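Local coordinates for BepC protein (Bartonella tribocorum, PDB 4WGJ) that probably catalyses transfer of AMP from ATP to threonine or tyrosine residues of target proteins, using the Fic domain, the part modelled here with a bound ATP analogue, at residues A59-L62 / S63-H66; P106-I109 / G110-K114; N141-D144 / V145-L149. All blocks are in the same frame, centred on the assembly; numbering follows the deposited sequence.

Interaction 1: A59-L62 / S63-H66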
ATOM      1  N   ALA A  59      -7.688   9.142   0.019  1.00 14.72           N
ATOM      2  CA  ALA A  59      -8.021   7.715   0.024  1.00 13.25           C
ATOM      3  C   ALA A  59      -8.433   7.254  -1.372  1.00 13.78           C
ATOM      4  O   ALA A  59      -8.077   6.163  -1.806  1.00 12.41           O
ATOM      5  CB  ALA A  59      -9.136   7.426   1.036  1.00 14.80           C
ATOM      6  N   ALA A  60      -9.178   8.101  -2.077  1.00 11.31           N
ATOM      7  CA  ALA A  60      -9.607   7.779  -3.427  1.00 11.84           C
ATOM      8  C   ALA A  60      -8.409   7.596  -4.352  1.00 11.18           C
ATOM      9  O   ALA A  60      -8.423   6.722  -5.216  1.00 11.27           O
ATOM     10  CB  ALA A  60     -10.541   8.867  -3.972  1.00 15.71           C
ATOM     11  N   TYR A  61      -7.384   8.430  -4.190  1.00 12.57           N
ATOM     12  CA  TYR A  61      -6.178   8.303  -5.012  1.00 12.05           C
ATOM     13  C   TYR A  61      -5.447   6.989  -4.721  1.00  9.60           C
ATOM     14  O   TYR A  61      -4.971   6.312  -5.640  1.00  9.44           O
ATOM     15  CB  TYR A  61      -5.226   9.487  -4.791  1.00 12.45           C
ATOM     16  CG  TYR A  61      -4.039   9.490  -5.738  1.00 10.02           C
ATOM     17  CD1 TYR A  61      -4.224   9.587  -7.121  1.00 13.28           C
ATOM     18  CD2 TYR A  61      -2.734   9.424  -5.256  1.00 10.19           C
ATOM     19  CE1 TYR A  61      -3.145   9.597  -7.995  1.00 11.04           C
ATOM     20  CE2 TYR A  61      -1.656   9.429  -6.118  1.00 10.61           C
ATOM     21  CZ  TYR A  61      -1.866   9.520  -7.484  1.00 15.60           C
ATOM     22  OH  TYR A  61      -0.789   9.527  -8.343  1.00 13.77           O
ATOM     23  N   LEU A  62      -5.344   6.627  -3.445  1.00  8.47           N
ATOM     24  CA  LEU A  62      -4.723   5.351  -3.109  1.00  9.79           C
ATOM     25  C   LEU A  62      -5.462   4.181  -3.774  1.00  9.55           C
ATOM     26  O   LEU A  62      -4.838   3.246  -4.303  1.00  9.42           O
ATOM     27  CB  LEU A  62      -4.695   5.158  -1.600  1.00  7.92           C
ATOM     28  CG  LEU A  62      -3.952   3.922  -1.104  1.00  7.94           C
ATOM     29  CD1 LEU A  62      -2.453   3.991  -1.464  1.00 10.19           C
ATOM     30  CD2 LEU A  62      -4.141   3.763   0.412  1.00  8.85           C
ATOM     31  N   SER A  63      -6.790   4.233  -3.751  1.00  9.48           N
ATOM     32  CA  SER A  63      -7.586   3.187  -4.395  1.00  9.96           C
ATOM     33  C   SER A  63      -7.384   3.175  -5.903  1.00 10.17           C
ATOM     34  O   SER A  63      -7.373   2.117  -6.512  1.00  9.32           O
ATOM     35  CB  SER A  63      -9.067   3.344  -4.058  1.00 11.50           C
ATOM     36  OG  SER A  63      -9.289   2.899  -2.720  1.00 13.26           O
ATOM     37  N   LEU A  64      -7.202   4.350  -6.500  1.00  8.07           N
ATOM     38  CA  LEU A  64      -6.927   4.418  -7.949  1.00  8.86           C
ATOM     39  C   LEU A  64      -5.589   3.746  -8.257  1.00 11.11           C
ATOM     40  O   LEU A  64      -5.440   3.006  -9.241  1.00  9.64           O
ATOM     41  CB  LEU A  64      -6.906   5.869  -8.430  1.00  8.56           C
ATOM     42  CG  LEU A  64      -6.296   6.080  -9.827  1.00 11.29           C
ATOM     43  CD1 LEU A  64      -7.158   5.430 -10.901  1.00 12.64           C
ATOM     44  CD2 LEU A  64      -6.089   7.576 -10.106  1.00 12.84           C
ATOM     45  N   ILE A  65      -4.608   4.012  -7.405  1.00 11.21           N
ATOM     46  CA  ILE A  65      -3.316   3.349  -7.531  1.00  8.33           C
ATOM     47  C   ILE A  65      -3.492   1.837  -7.419  1.00  8.82           C
ATOM     48  O   ILE A  65      -2.976   1.074  -8.254  1.00  8.39           O
ATOM     49  CB  ILE A  65      -2.331   3.846  -6.472  1.00  8.86           C
ATOM     50  CG1 ILE A  65      -1.861   5.254  -6.845  1.00  9.65           C
ATOM     51  CG2 ILE A  65      -1.134   2.889  -6.363  1.00  9.46           C
ATOM     52  CD1 ILE A  65      -1.074   5.947  -5.734  1.00 12.83           C
ATOM     53  N   HIS A  66      -4.250   1.403  -6.413  1.00  6.92           N
ATOM     54  CA  HIS A  66      -4.391  -0.029  -6.198  1.00  8.64           C
ATOM     55  C   HIS A  66      -5.102  -0.671  -7.399  1.00  9.57           C
ATOM     56  O   HIS A  66      -4.675  -1.730  -7.883  1.00  8.83           O
ATOM     57  CB  HIS A  66      -5.138  -0.311  -4.883  1.00  8.49           C
ATOM     58  CG  HIS A  66      -5.106  -1.751  -4.473  1.00  7.97           C
ATOM     59  ND1 HIS A  66      -6.080  -2.649  -4.848  1.00  8.82           N
ATOM     60  CD2 HIS A  66      -4.214  -2.452  -3.730  1.00  8.28           C
ATOM     61  CE1 HIS A  66      -5.798  -3.839  -4.344  1.00  8.10           C
ATOM     62  NE2 HIS A  66      -4.667  -3.747  -3.665  1.00  7.98           N
TER
HETATM   63  O   HOH W   1      -8.419   3.824  -0.313  1.00 22.25           O
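Y61 and I65, one helical turn apart, make the main apolar contact. The CD1 methyl of I65 reaches CE2 of the Y61 ring at 3.6 Å, while I65 CG1 lies over one face, offset toward the rim. Y61 CG is anti to the backbone N (chi1 -173°), which carries the ring forward, alongside I65 in the next turn. L64 adds a looser touch, its CD2 meeting Y61 CD1 at 4.1 Å.

Four backbone bonds run underneath, each from residue i+4 to residue i; I65 N to Y61 O (2.9 Å) ties the same pair that packs through its side chains.

The polar side is S63. Its backbone N donates to A59 O at 3.0 Å, and one water joins that same carbonyl (2.8 Å) to S63 OG (2.7 Å), so A59 O takes two donors. H66 turns away to other partners: its NE2 meets the K157 carbonyl oxygen, its ND1 the backbone N of G78, and its ring stacks on F155.

The chemistry thus divides by side: apolar Y61, L62 and I65 face helix 159-174, while the S63 hydroxyl keeps a water on a partly exposed flank and has a weak bond to the G78 carbonyl oxygen.

Interaction 2: P106-I109 / G110-K114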
ATOM      1  N   PRO A 106      -1.784  -5.422  15.422  1.00 16.25           N
ATOM      2  CA  PRO A 106      -2.559  -5.532  14.184  1.00 13.98           C
ATOM      3  C   PRO A 106      -2.473  -4.275  13.339  1.00 15.58           C
ATOM      4  O   PRO A 106      -2.104  -3.205  13.827  1.00 14.70           O
ATOM      5  CB  PRO A 106      -3.992  -5.725  14.686  1.00 17.19           C
ATOM      6  CG  PRO A 106      -4.017  -4.961  15.977  1.00 20.24           C
ATOM      7  CD  PRO A 106      -2.636  -5.097  16.583  1.00 18.83           C
ATOM      8  N   PHE A 107      -2.840  -4.398  12.070  1.00 15.02           N
ATOM      9  CA  PHE A 107      -3.087  -3.217  11.258  1.00 11.84           C
ATOM     10  C   PHE A 107      -4.375  -2.544  11.741  1.00 13.75           C
ATOM     11  O   PHE A 107      -5.015  -3.029  12.672  1.00 14.56           O
ATOM     12  CB  PHE A 107      -3.180  -3.594   9.777  1.00 10.59           C
ATOM     13  CG  PHE A 107      -1.915  -4.191   9.226  1.00 12.90           C
ATOM     14  CD1 PHE A 107      -0.814  -3.386   8.961  1.00 15.60           C
ATOM     15  CD2 PHE A 107      -1.830  -5.551   8.960  1.00 15.37           C
ATOM     16  CE1 PHE A 107       0.354  -3.929   8.441  1.00 14.22           C
ATOM     17  CE2 PHE A 107      -0.666  -6.101   8.447  1.00 14.53           C
ATOM     18  CZ  PHE A 107       0.429  -5.287   8.183  1.00 15.62           C
ATOM     19  N   ALA A 108      -4.734  -1.415  11.133  1.00 11.41           N
ATOM     20  CA  ALA A 108      -5.981  -0.730  11.466  1.00 10.26           C
ATOM     21  C   ALA A 108      -7.138  -1.728  11.375  1.00 14.03           C
ATOM     22  O   ALA A 108      -7.201  -2.527  10.441  1.00 12.24           O
ATOM     23  CB  ALA A 108      -6.209   0.454  10.528  1.00 10.42           C
ATOM     24  N   ILE A 109      -8.026  -1.706  12.362  1.00 12.36           N
ATOM     25  CA  ILE A 109      -9.145  -2.644  12.390  1.00 12.49           C
ATOM     26  C   ILE A 109     -10.462  -1.975  12.068  1.00 13.74           C
ATOM     27  O   ILE A 109     -10.868  -1.035  12.754  1.00 16.23           O
ATOM     28  CB  ILE A 109      -9.281  -3.316  13.774  1.00 13.85           C
ATOM     29  CG1 ILE A 109      -8.022  -4.134  14.082  1.00 17.71           C
ATOM     30  CG2 ILE A 109     -10.538  -4.193  13.826  1.00 17.11           C
ATOM     31  CD1 ILE A 109      -7.967  -4.663  15.505  1.00 20.78           C
ATOM     32  N   GLY A 110     -11.154  -2.498  11.059  1.00 16.69           N
ATOM     33  CA  GLY A 110     -12.527  -2.100  10.792  1.00 16.26           C
ATOM     34  C   GLY A 110     -12.645  -0.612  10.547  1.00 15.28           C
ATOM     35  O   GLY A 110     -11.992  -0.090   9.647  1.00 16.25           O
ATOM     36  N   PRO A 111     -13.450   0.088  11.372  1.00 17.80           N
ATOM     37  CA  PRO A 111     -13.663   1.540  11.258  1.00 19.24           C
ATOM     38  C   PRO A 111     -12.364   2.350  11.349  1.00 18.45           C
ATOM     39  O   PRO A 111     -12.307   3.488  10.877  1.00 19.44           O
ATOM     40  CB  PRO A 111     -14.579   1.860  12.454  1.00 19.70           C
ATOM     41  CG  PRO A 111     -15.159   0.571  12.867  1.00 23.97           C
ATOM     42  CD  PRO A 111     -14.157  -0.485  12.529  1.00 19.22           C
ATOM     43  N   GLN A 112     -11.330   1.777  11.951  1.00 16.19           N
ATOM     44  CA  GLN A 112     -10.044   2.474  12.044  1.00 14.28           C
ATOM     45  C   GLN A 112      -9.429   2.747  10.675  1.00 16.90           C
ATOM     46  O   GLN A 112      -8.651   3.692  10.516  1.00 14.40           O
ATOM     47  CB  GLN A 112      -9.046   1.667  12.875  1.00 16.24           C
ATOM     48  CG  GLN A 112      -9.398   1.557  14.344  1.00 18.09           C
ATOM     49  CD  GLN A 112      -8.374   0.758  15.132  1.00 21.98           C
ATOM     50  OE1 GLN A 112      -7.601  -0.020  14.570  1.00 18.19           O
ATOM     51  NE2 GLN A 112      -8.370   0.942  16.451  1.00 29.76           N
ATOM     52  N   ILE A 113      -9.736   1.908   9.693  1.00 14.03           N
ATOM     53  CA  ILE A 113      -9.098   2.074   8.382  1.00 14.02           C
ATOM     54  C   ILE A 113      -9.510   3.417   7.777  1.00 14.38           C
ATOM     55  O   ILE A 113      -8.662   4.228   7.402  1.00 14.91           O
ATOM     56  CB  ILE A 113      -9.453   0.916   7.408  1.00 15.86           C
ATOM     57  CG1 ILE A 113      -8.931  -0.414   7.967  1.00 15.08           C
ATOM     58  CG2 ILE A 113      -8.884   1.203   6.003  1.00 13.97           C
ATOM     59  CD1 ILE A 113      -9.543  -1.649   7.311  1.00 15.84           C
ATOM     60  N   LYS A 114     -10.811   3.663   7.701  1.00 14.51           N
ATOM     61  CA  LYS A 114     -11.293   4.933   7.168  1.00 16.07           C
ATOM     62  C   LYS A 114     -10.832   6.128   8.009  1.00 15.37           C
ATOM     63  O   LYS A 114     -10.507   7.191   7.466  1.00 17.29           O
ATOM     64  CB  LYS A 114     -12.822   4.914   7.077  1.00 18.47           C
ATOM     65  CG  LYS A 114     -13.447   6.180   6.511  1.00 28.28           C
ATOM     66  CD  LYS A 114     -14.965   6.051   6.441  1.00 35.44           C
ATOM     67  CE  LYS A 114     -15.604   7.294   5.832  1.00 44.29           C
ATOM     68  NZ  LYS A 114     -17.062   7.389   6.125  1.00 47.62           N
TER
HETATM   69  O   HOH W   2      -5.302  -1.523  15.099  1.00 26.89           O
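Q112 and I109 lie side by side and point the same way, so the glutamine amide comes back along the chain just ahead of its own helix. CG of Q112 sits beside the backbone N (chi1 -68°) and the chain is extended beyond it, which delivers OE1 to I109 N at 2.8 Å. That bond is nearly straight (N-H...O 171°), with the donor tilted 27° from the amide carbonyl plane. The pairing is reciprocal: Q112 N gives its hydrogen to I109 O at 3.0 Å, approaching from above that carbonyl's plane. OE1 takes a second donor, a water at 2.8 Å that also bonds F107 O at 2.9 Å, and two bonds therefore grip one oxygen and hold the amide's rotation.

On the other flank A108 points its CB at the first turn of the helix, meeting I113 CG1 at 3.8 Å and Q112 CB at 3.9 Å. The A108 carbonyl, beside the same I113 branch, is bonded by R81. The F107 ring leads away from all this, stacking on H153 of the Fic motif and touching the bound nucleotide.

I109 to Q112 form a type II' beta turn, with G110 and P111 at its two central positions and the positive phi of G110 setting the corner. Q112 OE1, accepting I109 N, closes the turn from the side-chain side. The turn leads into helix 111-126, at the end of the loop that carries F107, a residue of the ANP pocket.

Interaction 3: N141-D144 / V145-L149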
ATOM      1  N   ASN A 141       9.192  13.827   6.656  1.00 14.75           N
ATOM      2  CA  ASN A 141       7.735  13.844   6.546  1.00 15.94           C
ATOM      3  C   ASN A 141       7.181  12.679   5.742  1.00 16.88           C
ATOM      4  O   ASN A 141       6.129  12.134   6.076  1.00 15.46           O
ATOM      5  CB  ASN A 141       7.271  15.159   5.926  1.00 19.02           C
ATOM      6  CG  ASN A 141       7.290  16.302   6.919  1.00 22.95           C
ATOM      7  OD1 ASN A 141       6.338  16.490   7.675  1.00 31.83           O
ATOM      8  ND2 ASN A 141       8.386  17.047   6.950  1.00 24.52           N
ATOM      9  N   ALA A 142       7.896  12.284   4.693  1.00 12.25           N
ATOM     10  CA  ALA A 142       7.456  11.174   3.844  1.00 14.40           C
ATOM     11  C   ALA A 142       7.465   9.853   4.601  1.00 11.70           C
ATOM     12  O   ALA A 142       6.571   9.029   4.414  1.00 12.53           O
ATOM     13  CB  ALA A 142       8.331  11.076   2.587  1.00 13.34           C
ATOM     14  N   ALA A 143       8.462   9.663   5.468  1.00 12.76           N
ATOM     15  CA  ALA A 143       8.494   8.494   6.344  1.00 13.25           C
ATOM     16  C   ALA A 143       7.233   8.416   7.208  1.00 11.45           C
ATOM     17  O   ALA A 143       6.660   7.340   7.374  1.00 11.75           O
ATOM     18  CB  ALA A 143       9.729   8.524   7.232  1.00 12.49           C
ATOM     19  N   ASP A 144       6.817   9.553   7.764  1.00 12.28           N
ATOM     20  CA  ASP A 144       5.608   9.593   8.594  1.00 11.52           C
ATOM     21  C   ASP A 144       4.379   9.224   7.760  1.00 11.20           C
ATOM     22  O   ASP A 144       3.505   8.475   8.209  1.00 12.80           O
ATOM     23  CB  ASP A 144       5.406  10.984   9.224  1.00 14.92           C
ATOM     24  CG  ASP A 144       6.424  11.302  10.312  1.00 24.61           C
ATOM     25  OD1 ASP A 144       6.941  10.366  10.963  1.00 21.23           O
ATOM     26  OD2 ASP A 144       6.687  12.503  10.529  1.00 27.84           O
ATOM     27  N   VAL A 145       4.305   9.756   6.547  1.00 10.12           N
ATOM     28  CA  VAL A 145       3.161   9.466   5.684  1.00 11.84           C
ATOM     29  C   VAL A 145       3.124   7.973   5.363  1.00 13.05           C
ATOM     30  O   VAL A 145       2.075   7.319   5.405  1.00 12.62           O
ATOM     31  CB  VAL A 145       3.222  10.277   4.364  1.00  9.88           C
ATOM     32  CG1 VAL A 145       2.182   9.771   3.374  1.00  8.98           C
ATOM     33  CG2 VAL A 145       2.987  11.740   4.647  1.00 13.37           C
ATOM     34  N   PHE A 146       4.288   7.425   5.061  1.00 10.31           N
ATOM     35  CA  PHE A 146       4.361   6.020   4.671  1.00  9.51           C
ATOM     36  C   PHE A 146       3.989   5.112   5.834  1.00  9.14           C
ATOM     37  O   PHE A 146       3.296   4.107   5.648  1.00 11.35           O
ATOM     38  CB  PHE A 146       5.765   5.688   4.178  1.00 11.46           C
ATOM     39  CG  PHE A 146       5.901   4.309   3.619  1.00 13.57           C
ATOM     40  CD1 PHE A 146       5.257   3.958   2.436  1.00 10.08           C
ATOM     41  CD2 PHE A 146       6.694   3.371   4.254  1.00 13.47           C
ATOM     42  CE1 PHE A 146       5.394   2.684   1.901  1.00 12.89           C
ATOM     43  CE2 PHE A 146       6.831   2.092   3.739  1.00 16.13           C
ATOM     44  CZ  PHE A 146       6.196   1.743   2.558  1.00 14.36           C
ATOM     45  N   MET A 147       4.482   5.443   7.026  1.00  9.07           N
ATOM     46  CA  MET A 147       4.122   4.655   8.202  1.00 10.99           C
ATOM     47  C   MET A 147       2.619   4.697   8.460  1.00 15.36           C
ATOM     48  O   MET A 147       2.034   3.697   8.917  1.00 11.62           O
ATOM     49  CB  MET A 147       4.899   5.134   9.437  1.00 10.50           C
ATOM     50  CG  MET A 147       6.390   4.768   9.357  1.00 10.41           C
ATOM     51  SD  MET A 147       7.316   5.169  10.843  1.00 16.95           S
ATOM     52  CE  MET A 147       7.383   6.959  10.719  1.00 20.43           C
ATOM     53  N   ALA A 148       1.990   5.839   8.175  1.00 10.20           N
ATOM     54  CA  ALA A 148       0.538   5.944   8.341  1.00 13.58           C
ATOM     55  C   ALA A 148      -0.177   5.046   7.330  1.00 12.62           C
ATOM     56  O   ALA A 148      -1.131   4.353   7.678  1.00 12.57           O
ATOM     57  CB  ALA A 148       0.066   7.381   8.195  1.00 13.20           C
ATOM     58  N   LEU A 149       0.273   5.071   6.078  1.00 10.48           N
ATOM     59  CA  LEU A 149      -0.291   4.187   5.062  1.00 10.78           C
ATOM     60  C   LEU A 149      -0.124   2.724   5.435  1.00 10.59           C
ATOM     61  O   LEU A 149      -1.040   1.912   5.255  1.00 12.23           O
ATOM     62  CB  LEU A 149       0.368   4.442   3.701  1.00 10.53           C
ATOM     63  CG  LEU A 149      -0.013   5.764   3.023  1.00 13.26           C
ATOM     64  CD1 LEU A 149       0.931   6.041   1.853  1.00 13.40           C
ATOM     65  CD2 LEU A 149      -1.462   5.735   2.529  1.00 12.85           C
TER
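The carboxylate of D144 is met across the turn by the methyl end of M147, whose CE lies 3.4 Å from OD1. The same oxygen forms a salt bridge with K205, so the methionine methyl packs next to an ion pair. The F146 ring, by contrast, leads away from 141-144: only its CB stays close, 3.4 Å from A142 O, because CG is anti to the backbone N (chi1 -174°). The ring then meets F208 with the planes at about 50° and also touches M167 and M204.

M147 owes its contact to two torsions. The first sets CG beside its backbone N and 3.3 Å from A143 O, the oxygen that accepts M147 N at 2.9 Å. The third (chi3 -72°) then brings the methyl CE back to within 3.4 Å of A143 O and over to D144 OD1. The methyl, slightly polarised by sulfur, can probably tolerate two oxygens at that range; A143 CB is a more distant neighbour.

V145 sets its CG2 branch beside the carbonyl oxygen of N141 (3.5 Å), which also accepts V145 N. Three further i+4 bonds, F146 to A142, M147 to A143 and A148 to D144, complete the helical ladder.

The buried sides of this part of helix 135-152 face three other helices, while D144 is on the exposed side. V145 and L149 pack on L120 of helix 111-126, A142 and F146 on M167 of helix 159-174, and A143, F146 and M147 on helix 202-211.

Interactions 1 and 3 each lie within a single helix, 59-70 and 135-152, and are built on i+4 backbone bonds; interaction 2 is the turn into helix 111-126 and pairs one backbone bond with one to a side-chain amide. Interactions 1 and 3 meet directly, L62 CD2 to L149 CD2 at 3.9 Å, and both leucines rest on N163 and F166 of helix 159-174. Interaction 2 touches neither, staying about 7 and 6 Å away at the nearest atoms, though the helix it opens packs on V145 and L149. All three mix buried and exposed residues: water serves the polar flank of interactions 1 and 2, whereas in interaction 3 the charged D144 turns to K205, outside the contact.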